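Local structure of proline dehydrogenase (Bradyrhizobium japonicum USDA 110, 3HAZ) at residues E282-L287 / D349-R354; A315-A320 / Y363-R368. The protein probably oxidises proline to glutamate in two steps, as a bifunctional flavoenzyme that joins an FAD-dependent proline dehydrogenase to an NAD-dependent aldehyde dehydrogenase. All coordinates share one frame; numbering follows the deposited sequence.

Interaction 1 (E282-L287 / D349-R354); sequences EEADRL and DTEIKR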
loop_
_atom_site.group_PDB
_atom_site.type_symbol
_atom_site.label_atom_id
_atom_site.label_comp_id
_atom_site.label_asym_id
_atom_site.label_seq_id
_atom_site.Cartn_x
_atom_site.Cartn_y
_atom_site.Cartn_z
ATOM N N GLU A 282 13.309 23.166 40.136
ATOM C CA GLU A 282 13.552 21.747 39.894
ATOM C C GLU A 282 12.334 21.085 39.240
ATOM O O GLU A 282 11.697 21.688 38.377
ATOM C CB GLU A 282 13.986 21.063 41.200
ATOM C CG GLU A 282 15.214 21.768 41.811
ATOM C CD GLU A 282 15.767 21.100 43.057
ATOM O OE1 GLU A 282 16.426 20.044 42.933
ATOM O OE2 GLU A 282 15.571 21.652 44.159
ATOM N N GLU A 283 12.002 19.860 39.638
ATOM C CA GLU A 283 10.916 19.139 38.964
ATOM C C GLU A 283 9.559 19.796 39.194
ATOM O O GLU A 283 9.346 20.488 40.195
ATOM C CB GLU A 283 10.870 17.673 39.404
ATOM C CG GLU A 283 12.151 16.897 39.152
ATOM C CD GLU A 283 13.193 17.090 40.253
ATOM O OE1 GLU A 283 12.999 17.943 41.143
ATOM O OE2 GLU A 283 14.213 16.380 40.227
ATOM N N ALA A 284 8.636 19.551 38.274
ATOM C CA ALA A 284 7.306 20.143 38.339
ATOM C C ALA A 284 6.544 19.757 39.602
ATOM O O ALA A 284 5.759 20.554 40.118
ATOM C CB ALA A 284 6.493 19.780 37.093
ATOM N N ASP A 285 6.762 18.542 40.100
ATOM C CA ASP A 285 6.027 18.100 41.279
ATOM C C ASP A 285 6.538 18.766 42.558
ATOM O O ASP A 285 5.938 18.625 43.622
ATOM C CB ASP A 285 5.973 16.564 41.402
ATOM C CG ASP A 285 7.332 15.932 41.660
ATOM O OD1 ASP A 285 8.331 16.665 41.808
ATOM O OD2 ASP A 285 7.393 14.684 41.709
ATOM N N ARG A 286 7.631 19.512 42.438
ATOM C CA ARG A 286 8.166 20.268 43.569
ATOM C C ARG A 286 7.890 21.773 43.471
ATOM O O ARG A 286 8.256 22.531 44.370
ATOM C CB ARG A 286 9.675 20.017 43.705
ATOM C CG ARG A 286 10.029 18.622 44.234
ATOM C CD ARG A 286 11.502 18.316 44.019
ATOM N NE ARG A 286 12.032 17.373 45.004
ATOM C CZ ARG A 286 13.205 16.759 44.885
ATOM N NH1 ARG A 286 13.963 16.978 43.813
ATOM N NH2 ARG A 286 13.623 15.922 45.832
ATOM N N LEU A 287 7.253 22.210 42.385
ATOM C CA LEU A 287 7.009 23.641 42.182
ATOM C C LEU A 287 6.248 24.293 43.347
ATOM O O LEU A 287 6.702 25.277 43.930
ATOM C CB LEU A 287 6.254 23.886 40.876
ATOM C CG LEU A 287 5.957 25.365 40.596
ATOM C CD1 LEU A 287 7.228 26.198 40.676
ATOM C CD2 LEU A 287 5.268 25.554 39.254
ATOM N N ASP A 349 12.576 15.735 29.686
ATOM C CA ASP A 349 12.411 14.295 29.503
ATOM C C ASP A 349 11.882 13.631 30.770
ATOM O O ASP A 349 11.076 12.707 30.713
ATOM C CB ASP A 349 13.725 13.657 29.060
ATOM C CG ASP A 349 14.043 13.943 27.600
ATOM O OD1 ASP A 349 13.417 13.320 26.719
ATOM O OD2 ASP A 349 14.915 14.789 27.335
ATOM N N THR A 350 12.319 14.127 31.917
ATOM C CA THR A 350 11.853 13.596 33.188
ATOM C C THR A 350 10.367 13.864 33.382
ATOM O O THR A 350 9.626 12.983 33.816
ATOM C CB THR A 350 12.678 14.156 34.360
ATOM O OG1 THR A 350 14.017 13.665 34.250
ATOM C CG2 THR A 350 12.094 13.725 35.698
ATOM N N GLU A 351 9.921 15.071 33.046
ATOM C CA GLU A 351 8.510 15.398 33.214
ATOM C C GLU A 351 7.622 14.529 32.326
ATOM O O GLU A 351 6.541 14.119 32.737
ATOM C CB GLU A 351 8.250 16.882 32.937
ATOM C CG GLU A 351 9.069 17.839 33.797
ATOM C CD GLU A 351 8.829 17.673 35.289
ATOM O OE1 GLU A 351 9.529 18.349 36.075
ATOM O OE2 GLU A 351 7.949 16.874 35.678
ATOM N N ILE A 352 8.080 14.243 31.109
ATOM C CA ILE A 352 7.298 13.411 30.203
ATOM C C ILE A 352 7.173 12.008 30.792
ATOM O O ILE A 352 6.080 11.461 30.888
ATOM C CB ILE A 352 7.931 13.325 28.787
ATOM C CG1 ILE A 352 8.053 14.718 28.162
ATOM C CG2 ILE A 352 7.112 12.393 27.875
ATOM C CD1 ILE A 352 6.774 15.523 28.192
ATOM N N LYS A 353 8.304 11.436 31.192
ATOM C CA LYS A 353 8.318 10.072 31.699
ATOM C C LYS A 353 7.443 9.962 32.938
ATOM O O LYS A 353 6.612 9.058 33.044
ATOM C CB LYS A 353 9.752 9.615 32.007
ATOM C CG LYS A 353 9.862 8.145 32.439
ATOM C CD LYS A 353 11.314 7.694 32.481
ATOM C CE LYS A 353 11.431 6.228 32.891
ATOM N NZ LYS A 353 12.864 5.818 33.032
ATOM N N ARG A 354 7.617 10.898 33.868
ATOM C CA ARG A 354 6.873 10.851 35.119
ATOM C C ARG A 354 5.365 10.900 34.903
ATOM O O ARG A 354 4.615 10.150 35.525
ATOM C CB ARG A 354 7.293 11.995 36.043
ATOM C CG ARG A 354 8.611 11.766 36.756
ATOM C CD ARG A 354 8.983 12.996 37.555
ATOM N NE ARG A 354 10.147 12.776 38.404
ATOM C CZ ARG A 354 10.430 13.518 39.467
ATOM N NH1 ARG A 354 11.506 13.251 40.198
ATOM N NH2 ARG A 354 9.630 14.524 39.799
HETATM O O HOH W 1 10.515 20.991 35.864
HETATM O O HOH W 2 7.572 16.293 38.439
HETATM O O HOH W 3 10.748 15.289 42.463
#
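E351 and R354, one turn apart on helix 348-357, both reach into the loop 282-287. The E351 chain bends at CG (chi2 -60°), which turns its carboxylate to the loop backbone. The N of A284 donates to E351 OE1 at 2.7 Å, on the syn side but 32° out of the carboxylate plane. A284 CB lies against both carboxylate oxygens. Water 1 donates to E351 OE1 and to the O of E282. R354 runs extended from CG to NE, and its NH2 forms a salt bridge with D285 OD2 at 2.9 Å. The carboxylate and guanidinium planes are 50° apart. E283 lies over a face of the same guanidinium, with CG 3.8 Å from R354 CZ. Its carboxylate is nearly parallel to the guanidinium, but OE2 lies well out of that plane and no N-H points at it; the opposite charges are merely near. E283 OE1 instead pairs with R286 NH1. Water 2 accepts from D285 N and R354 NH2 and donates to E351 OE2, so it joins the loop backbone to both helix side chains. D285 has a second cationic partner in R358. The arrangement fits the proline dehydrogenase TIM barrel: a loop following strand 276-279 meets the helix after strand 338-343, near the FAD-binding residues Q314 and W348.

Interaction 2 (A315-A320 / Y363-R368); sequences AYQKRA and YPVFTR. With FAD (flavin-adenine dinucleotide), chain C; SO4 (sulfate ion), chain F.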
loop_
_atom_site.group_PDB
_atom_site.type_symbol
_atom_site.label_atom_id
_atom_site.label_comp_id
_atom_site.label_asym_id
_atom_site.label_seq_id
_atom_site.Cartn_x
_atom_site.Cartn_y
_atom_site.Cartn_z
ATOM N N ALA A 315 9.994 28.479 31.982
ATOM C CA ALA A 315 8.995 28.828 30.985
ATOM C C ALA A 315 8.459 27.615 30.227
ATOM O O ALA A 315 7.438 27.712 29.560
ATOM C CB ALA A 315 9.549 29.867 30.010
ATOM N N TYR A 316 9.139 26.474 30.313
ATOM C CA TYR A 316 8.621 25.298 29.618
ATOM C C TYR A 316 7.403 24.712 30.329
ATOM O O TYR A 316 6.742 23.822 29.809
ATOM C CB TYR A 316 9.710 24.254 29.306
ATOM C CG TYR A 316 10.226 23.387 30.449
ATOM C CD1 TYR A 316 9.916 23.658 31.782
ATOM C CD2 TYR A 316 11.071 22.309 30.179
ATOM C CE1 TYR A 316 10.418 22.850 32.817
ATOM C CE2 TYR A 316 11.579 21.505 31.193
ATOM C CZ TYR A 316 11.253 21.780 32.512
ATOM O OH TYR A 316 11.764 20.974 33.512
ATOM N N GLN A 317 7.097 25.247 31.509
ATOM C CA GLN A 317 5.899 24.838 32.245
ATOM C C GLN A 317 4.720 25.731 31.896
ATOM O O GLN A 317 4.857 26.951 31.793
ATOM C CB GLN A 317 6.134 24.889 33.754
ATOM C CG GLN A 317 7.169 23.910 34.272
ATOM C CD GLN A 317 6.892 23.507 35.708
ATOM O OE1 GLN A 317 5.757 23.187 36.065
ATOM N NE2 GLN A 317 7.930 23.503 36.537
ATOM N N LYS A 318 3.556 25.118 31.723
ATOM C CA LYS A 318 2.344 25.869 31.445
ATOM C C LYS A 318 2.004 26.820 32.595
ATOM O O LYS A 318 1.380 27.858 32.382
ATOM C CB LYS A 318 1.187 24.907 31.154
ATOM C CG LYS A 318 1.531 23.861 30.082
ATOM C CD LYS A 318 0.420 22.821 29.933
ATOM C CE LYS A 318 0.751 21.811 28.826
ATOM N NZ LYS A 318 -0.162 20.617 28.852
ATOM N N ARG A 319 2.445 26.481 33.805
ATOM C CA ARG A 319 2.177 27.315 34.985
ATOM C C ARG A 319 3.098 28.531 35.106
ATOM O O ARG A 319 2.945 29.336 36.020
ATOM C CB ARG A 319 2.274 26.485 36.271
ATOM C CG ARG A 319 1.147 25.473 36.465
ATOM C CD ARG A 319 1.403 24.592 37.682
ATOM N NE ARG A 319 2.600 23.774 37.511
ATOM C CZ ARG A 319 3.122 22.995 38.453
ATOM N NH1 ARG A 319 2.550 22.920 39.650
ATOM N NH2 ARG A 319 4.219 22.292 38.198
ATOM N N ALA A 320 4.043 28.671 34.182
ATOM C CA ALA A 320 5.085 29.698 34.309
ATOM C C ALA A 320 4.539 31.116 34.521
ATOM O O ALA A 320 4.994 31.839 35.412
ATOM C CB ALA A 320 6.021 29.654 33.111
ATOM N N TYR A 363 0.475 16.741 30.595
ATOM C CA TYR A 363 1.855 17.128 30.895
ATOM C C TYR A 363 1.937 18.559 31.430
ATOM O O TYR A 363 1.283 19.458 30.902
ATOM C CB TYR A 363 2.722 17.007 29.637
ATOM C CG TYR A 363 2.732 15.616 29.050
ATOM C CD1 TYR A 363 1.984 15.303 27.913
ATOM C CD2 TYR A 363 3.473 14.602 29.644
ATOM C CE1 TYR A 363 1.989 14.010 27.379
ATOM C CE2 TYR A 363 3.486 13.318 29.122
ATOM C CZ TYR A 363 2.748 13.025 27.996
ATOM O OH TYR A 363 2.786 11.742 27.498
ATOM N N PRO A 364 2.748 18.776 32.481
ATOM C CA PRO A 364 2.909 20.119 33.054
ATOM C C PRO A 364 3.803 21.004 32.186
ATOM O O PRO A 364 3.877 22.220 32.395
ATOM C CB PRO A 364 3.582 19.848 34.403
ATOM C CG PRO A 364 4.307 18.548 34.219
ATOM C CD PRO A 364 3.500 17.747 33.227
ATOM N N VAL A 365 4.485 20.386 31.228
ATOM C CA VAL A 365 5.363 21.109 30.321
ATOM C C VAL A 365 4.785 21.055 28.922
ATOM O O VAL A 365 4.010 20.153 28.605
ATOM C CB VAL A 365 6.771 20.485 30.267
ATOM C CG1 VAL A 365 7.551 20.776 31.550
ATOM C CG2 VAL A 365 6.677 18.980 30.005
ATOM N N PHE A 366 5.155 22.021 28.086
ATOM C CA PHE A 366 4.819 21.945 26.671
ATOM C C PHE A 366 5.555 20.754 26.059
ATOM O O PHE A 366 6.575 20.307 26.593
ATOM C CB PHE A 366 5.176 23.255 25.960
ATOM C CG PHE A 366 4.483 24.467 26.544
ATOM C CD1 PHE A 366 3.119 24.664 26.355
ATOM C CD2 PHE A 366 5.189 25.395 27.286
ATOM C CE1 PHE A 366 2.479 25.772 26.896
ATOM C CE2 PHE A 366 4.556 26.498 27.835
ATOM C CZ PHE A 366 3.198 26.689 27.640
ATOM N N THR A 367 5.035 20.228 24.955
ATOM C CA THR A 367 5.661 19.076 24.314
ATOM C C THR A 367 6.237 19.402 22.945
ATOM O O THR A 367 6.881 18.556 22.324
ATOM C CB THR A 367 4.702 17.877 24.203
ATOM O OG1 THR A 367 3.427 18.319 23.724
ATOM C CG2 THR A 367 4.527 17.205 25.562
ATOM N N ARG A 368 5.989 20.617 22.461
ATOM C CA ARG A 368 6.701 21.102 21.284
ATOM C C ARG A 368 7.672 22.207 21.685
ATOM O O ARG A 368 7.311 23.128 22.416
ATOM C CB ARG A 368 5.733 21.594 20.202
ATOM C CG ARG A 368 5.047 20.464 19.444
ATOM C CD ARG A 368 4.294 20.978 18.226
ATOM N NE ARG A 368 5.190 21.569 17.234
ATOM C CZ ARG A 368 4.787 22.057 16.064
ATOM N NH1 ARG A 368 3.501 22.019 15.737
ATOM N NH2 ARG A 368 5.669 22.582 15.223
HETATM P PA FAD C . 17.329 26.095 23.545
HETATM O O1A FAD C . 18.106 25.062 22.545
HETATM O O2A FAD C . 16.762 27.243 22.839
HETATM O O5B FAD C . 16.114 25.295 24.272
HETATM C C5B FAD C . 16.413 24.087 24.910
HETATM C C4B FAD C . 15.224 23.652 25.777
HETATM O O4B FAD C . 13.799 23.825 25.247
HETATM C C3B FAD C . 15.230 22.735 26.842
HETATM O O3B FAD C . 16.270 22.814 27.802
HETATM C C2B FAD C . 13.783 22.647 27.258
HETATM O O2B FAD C . 13.403 23.357 28.421
HETATM C C1B FAD C . 13.003 22.960 26.031
HETATM N N9A FAD C . 12.599 21.857 25.178
HETATM C C8A FAD C . 13.405 20.983 24.456
HETATM N N7A FAD C . 12.582 20.140 23.759
HETATM C C5A FAD C . 11.248 20.505 24.054
HETATM C C6A FAD C . 9.923 19.957 23.601
HETATM N N6A FAD C . 9.862 18.827 22.681
HETATM N N1A FAD C . 8.801 20.496 24.026
HETATM C C2A FAD C . 8.829 21.595 24.906
HETATM N N3A FAD C . 10.103 22.120 25.344
HETATM C C4A FAD C . 11.272 21.557 24.897
HETATM N N1 FAD C . 16.536 25.045 34.276
HETATM C C2 FAD C . 15.737 24.609 35.306
HETATM O O2 FAD C . 14.751 23.680 35.055
HETATM N N3 FAD C . 15.966 25.089 36.640
HETATM C C4 FAD C . 16.972 25.979 36.889
HETATM O O4 FAD C . 17.152 26.497 38.178
HETATM C C4X FAD C . 17.806 26.440 35.813
HETATM N N5 FAD C . 18.906 27.421 36.068
HETATM C C5X FAD C . 19.721 27.859 34.996
HETATM C C6 FAD C . 20.807 28.817 35.251
HETATM C C7 FAD C . 21.616 29.257 34.178
HETATM C C7M FAD C . 22.750 30.230 34.458
HETATM C C8 FAD C . 21.369 28.763 32.803
HETATM C C8M FAD C . 22.236 29.219 31.617
HETATM C C9 FAD C . 20.330 27.847 32.563
HETATM C C9A FAD C . 19.488 27.377 33.678
HETATM N N10 FAD C . 18.404 26.421 33.436
HETATM C C10 FAD C . 17.578 25.979 34.536
HETATM C "C1'" FAD C . 17.996 26.012 32.054
HETATM C "C2'" FAD C . 18.655 24.724 31.499
HETATM O "O2'" FAD C . 19.793 24.380 32.281
HETATM C "C3'" FAD C . 18.988 24.932 30.012
HETATM O "O3'" FAD C . 20.164 25.725 29.884
HETATM C "C4'" FAD C . 17.822 25.620 29.214
HETATM O "O4'" FAD C . 16.544 25.119 29.400
HETATM C "C5'" FAD C . 18.166 25.783 27.709
HETATM O "O5'" FAD C . 17.446 26.837 27.090
HETATM P P FAD C . 18.178 27.629 25.830
HETATM O O1P FAD C . 17.220 28.906 25.346
HETATM O O2P FAD C . 19.519 28.066 26.235
HETATM O O3P FAD C . 18.429 26.514 24.664
HETATM S S SO4 F . 9.014 21.997 16.910
HETATM O O1 SO4 F . 8.517 22.627 15.687
HETATM O O2 SO4 F . 8.204 20.826 17.248
HETATM O O3 SO4 F . 10.396 21.582 16.690
HETATM O O4 SO4 F . 8.940 22.967 17.995
HETATM O O HOH W 4 1.870 19.452 26.873
HETATM O O HOH W 5 2.656 23.298 34.685
#
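Y316 CG sits between its backbone N and carbonyl carbon (chi1 75°), and this turns one ring face to V365. V365 CG1 stands over the ring centre, 3.7 Å from the centroid of Y316, in a CH-pi contact. F366 CG is anti to the carbonyl carbon (chi1 -58°), which carries the ring back to segment 315-320, where K318 CG lies over one face, offset toward the rim. The O of A315 meets the edge of the F366 ring, in its plane. The backbones join in a single beta bridge between Q317 and V365. F366 N donates to Y316 O at 3.0 Å, and K318 N donates to P364 O at 3.0 Å. Both segments are loops of the TIM barrel: 315-320 comes after strand 309-314, while the loop 363-368 leads into helix 369-384. Together they border the adenosine part of FAD. Y316 CD2 comes 3.1 Å from the ribose O2B of FAD, and the adenine N6A of FAD donates to T367 O at 3.0 Å. K318 is extended beyond CG. Its NZ donates to Y363 O at 2.8 Å, in the carbonyl plane. NZ also donates a hydrogen bond to water 4, which donates to V365 O, and it forms a salt bridge with D18. A methionine in place of K318 would probably leave Y363 O without this donor and the D18 carboxylate without this charge partner. R319 NH2 donates to Q317 OE1 on a lone pair. At the far end, R368 NE and NH2 donate to O2 and O1 of a sulfate, probably from the crystallisation liquor.

In the fold
The two contacts lie side by side in the proline dehydrogenase barrel, their centres 10 Å apart. Their segments alternate along the chain. R319 joins them directly: its NH2 is 3.0 Å from A284 O, a probable hydrogen bond. A284 CB also packs 3.6 Å from Q317 OE1, and I352 O lies 3.6 Å from Y363 CE2. Q314 is shared as well, because it bonds E282 O, Q317 and FAD. Interaction 2 touches the cofactor at its adenosine end. Interaction 1 stays back, with the E351 side chain about 8 Å from FAD. W348 spans both, since it begins the helix that carries E351 and bonds F366 O.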